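Peroxisomal membrane protein LPX1 (Saccharomyces cerevisiae, PDB 2Y6U) hydrolyses acyl esters and lipids as a peroxisomal alpha/beta hydrolase with acyl esterase, lipase and phospholipase A activity. Local coordinates at residues A[100-105]-A[254-259]. Residues are numbered along the deposited sequence; the frame is centred on the assembly and turned at random.
Sequences SAVRNR and RTKMEQ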
loop_
_atom_site.group_PDB
_atom_site.type_symbol
_atom_site.label_atom_id
_atom_site.label_comp_id
_atom_site.label_asym_id
_atom_site.label_seq_id
_atom_site.Cartn_x
_atom_site.Cartn_y
_atom_site.Cartn_z
ATOM N N SER A 100 -0.781 -21.461 4.410
ATOM C CA SER A 100 -0.852 -20.724 3.178
ATOM C C SER A 100 -0.061 -21.437 2.098
ATOM O O SER A 100 -0.560 -21.617 0.991
ATOM C CB SER A 100 -0.291 -19.326 3.345
ATOM O OG SER A 100 -1.158 -18.570 4.211
ATOM N N ALA A 101 1.093 -22.000 2.493
ATOM C CA ALA A 101 1.905 -22.774 1.555
ATOM C C ALA A 101 1.173 -23.969 1.026
ATOM O O ALA A 101 1.280 -24.317 -0.138
ATOM C CB ALA A 101 3.271 -23.245 2.202
ATOM N N VAL A 102 0.448 -24.656 1.910
ATOM C CA VAL A 102 -0.346 -25.789 1.494
ATOM C C VAL A 102 -1.387 -25.329 0.449
ATOM O O VAL A 102 -1.544 -25.988 -0.584
ATOM C CB VAL A 102 -0.977 -26.512 2.744
ATOM C CG1 VAL A 102 -1.973 -27.674 2.360
ATOM C CG2 VAL A 102 0.194 -27.045 3.725
ATOM N N ARG A 103 -2.101 -24.249 0.723
ATOM C CA ARG A 103 -3.130 -23.775 -0.253
ATOM C C ARG A 103 -2.495 -23.440 -1.619
ATOM O O ARG A 103 -3.126 -23.652 -2.635
ATOM C CB ARG A 103 -3.790 -22.473 0.162
ATOM C CG ARG A 103 -4.907 -22.482 1.190
ATOM C CD ARG A 103 -6.184 -23.050 0.789
ATOM N NE ARG A 103 -7.076 -22.272 -0.072
ATOM C CZ ARG A 103 -8.406 -22.499 -0.123
ATOM N NH1 ARG A 103 -8.945 -23.354 0.709
ATOM N NH2 ARG A 103 -9.222 -21.833 -0.930
ATOM N N ASN A 104 -1.267 -22.888 -1.557
ATOM C CA ASN A 104 -0.540 -22.357 -2.688
ATOM C C ASN A 104 0.395 -23.414 -3.356
ATOM O O ASN A 104 1.122 -23.087 -4.315
ATOM C CB ASN A 104 0.273 -21.160 -2.254
ATOM C CG ASN A 104 -0.610 -19.979 -1.921
ATOM O OD1 ASN A 104 -1.613 -19.803 -2.586
ATOM N ND2 ASN A 104 -0.214 -19.166 -0.968
ATOM N N ARG A 105 0.240 -24.680 -2.979
ATOM C CA ARG A 105 1.040 -25.730 -3.612
ATOM C C ARG A 105 0.973 -25.675 -5.111
ATOM O O ARG A 105 -0.100 -25.720 -5.720
ATOM C CB ARG A 105 0.662 -27.145 -3.091
ATOM C CG ARG A 105 1.020 -27.269 -1.594
ATOM C CD ARG A 105 2.513 -27.657 -1.299
ATOM N NE ARG A 105 2.713 -28.610 -0.166
ATOM C CZ ARG A 105 3.276 -28.307 1.028
ATOM N NH1 ARG A 105 3.675 -27.050 1.324
ATOM N NH2 ARG A 105 3.417 -29.280 1.951
ATOM N N ARG A 254 6.066 -35.081 5.098
ATOM C CA ARG A 254 6.530 -33.864 4.403
ATOM C C ARG A 254 6.085 -32.739 5.328
ATOM O O ARG A 254 5.042 -32.892 5.989
ATOM C CB ARG A 254 5.839 -33.769 3.032
ATOM C CG ARG A 254 6.147 -32.529 2.180
ATOM C CD ARG A 254 5.615 -32.646 0.692
ATOM N NE ARG A 254 5.762 -31.366 -0.042
ATOM C CZ ARG A 254 5.502 -31.185 -1.347
ATOM N NH1 ARG A 254 5.063 -32.195 -2.108
ATOM N NH2 ARG A 254 5.675 -29.980 -1.901
ATOM N N THR A 255 6.850 -31.649 5.415
ATOM C CA THR A 255 6.416 -30.503 6.209
ATOM C C THR A 255 5.620 -29.498 5.337
ATOM O O THR A 255 5.776 -29.439 4.122
ATOM C CB THR A 255 7.653 -29.772 6.860
ATOM O OG1 THR A 255 8.610 -29.462 5.840
ATOM C CG2 THR A 255 8.359 -30.700 7.906
ATOM N N LYS A 256 4.785 -28.691 5.985
ATOM C CA LYS A 256 4.101 -27.636 5.299
ATOM C C LYS A 256 5.149 -26.669 4.722
ATOM O O LYS A 256 5.023 -26.207 3.571
ATOM C CB LYS A 256 3.117 -26.905 6.262
ATOM C CG LYS A 256 2.023 -27.846 6.753
ATOM C CD LYS A 256 0.987 -27.115 7.523
ATOM C CE LYS A 256 -0.171 -28.078 7.896
ATOM N NZ LYS A 256 -0.900 -27.337 9.044
ATOM N N MET A 257 6.116 -26.295 5.553
ATOM C CA MET A 257 7.260 -25.523 5.090
ATOM C C MET A 257 8.126 -26.287 4.074
ATOM O O MET A 257 8.753 -27.328 4.418
ATOM C CB MET A 257 8.125 -25.104 6.244
ATOM C CG MET A 257 9.153 -24.020 5.901
ATOM S SD MET A 257 8.240 -22.414 5.631
ATOM C CE MET A 257 9.161 -21.722 4.208
ATOM N N GLU A 258 8.128 -25.819 2.840
ATOM C CA GLU A 258 8.928 -26.405 1.752
ATOM C C GLU A 258 10.388 -25.940 1.912
ATOM O O GLU A 258 10.654 -24.751 2.113
ATOM C CB GLU A 258 8.374 -25.967 0.369
ATOM C CG GLU A 258 6.975 -26.512 -0.051
ATOM C CD GLU A 258 6.235 -25.556 -0.945
ATOM O OE1 GLU A 258 5.648 -24.527 -0.448
ATOM O OE2 GLU A 258 6.317 -25.753 -2.154
ATOM N N GLN A 259 11.357 -26.861 1.794
ATOM C CA GLN A 259 12.742 -26.479 1.955
ATOM C C GLN A 259 13.139 -25.385 0.958
ATOM O O GLN A 259 13.821 -24.467 1.322
ATOM C CB GLN A 259 13.691 -27.660 1.734
ATOM C CG GLN A 259 15.161 -27.273 1.933
ATOM C CD GLN A 259 16.089 -28.489 2.061
ATOM O OE1 GLN A 259 16.038 -29.379 1.260
ATOM N NE2 GLN A 259 16.899 -28.520 3.101
HETATM O O HOH W 1 3.492 -24.396 -1.858
#
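Arg254 and Arg105 lay their guanidinium groups almost parallel, the planes 9° apart, while their chains run past each other in opposite directions; Arg254 NH2 stands over one face of Arg105, 3.7 Å from Arg105 NE. The closeness of two like charges is probably eased by the acceptors that follow. Thr255 gives its carbonyl O to Arg105 NH2 (3.2 Å), a bent bond whose donor sits above the carbonyl plane. Lys256 O takes the straighter one, 2.8 Å from Arg105 NH1 with an N-H...O angle of 166°, and lies in the guanidinium plane. Bends at chi2 (-84°) and chi3 carry the Arg105 head from just beyond helix 98-103 to this pair of carbonyls. The aliphatic part of Lys256 crosses Val102, whose CG2 meets Lys256 CG at 3.6 Å and sits near the rim of the Arg105 guanidinium face turned away from Arg254; the ammonium goes on to a salt bridge with Asp99. In one of two conformers, Glu258 OE1 comes within 3.7 Å of Arg105 NH1, a long and tentative salt bridge, and a water may then link it to Ala101 O. An alanine in place of Arg105 would probably leave both carbonyls without these donors. Within the alpha/beta hydrolase fold, the contact joins helix 98-103, following strand 84-92 of the main sheet, to the turn after strand 253-255 of a separate three-stranded sheet; its chemistry suggests that two carbonyls, perhaps with Glu258, temper the repulsion between the nearly parallel guanidinium groups.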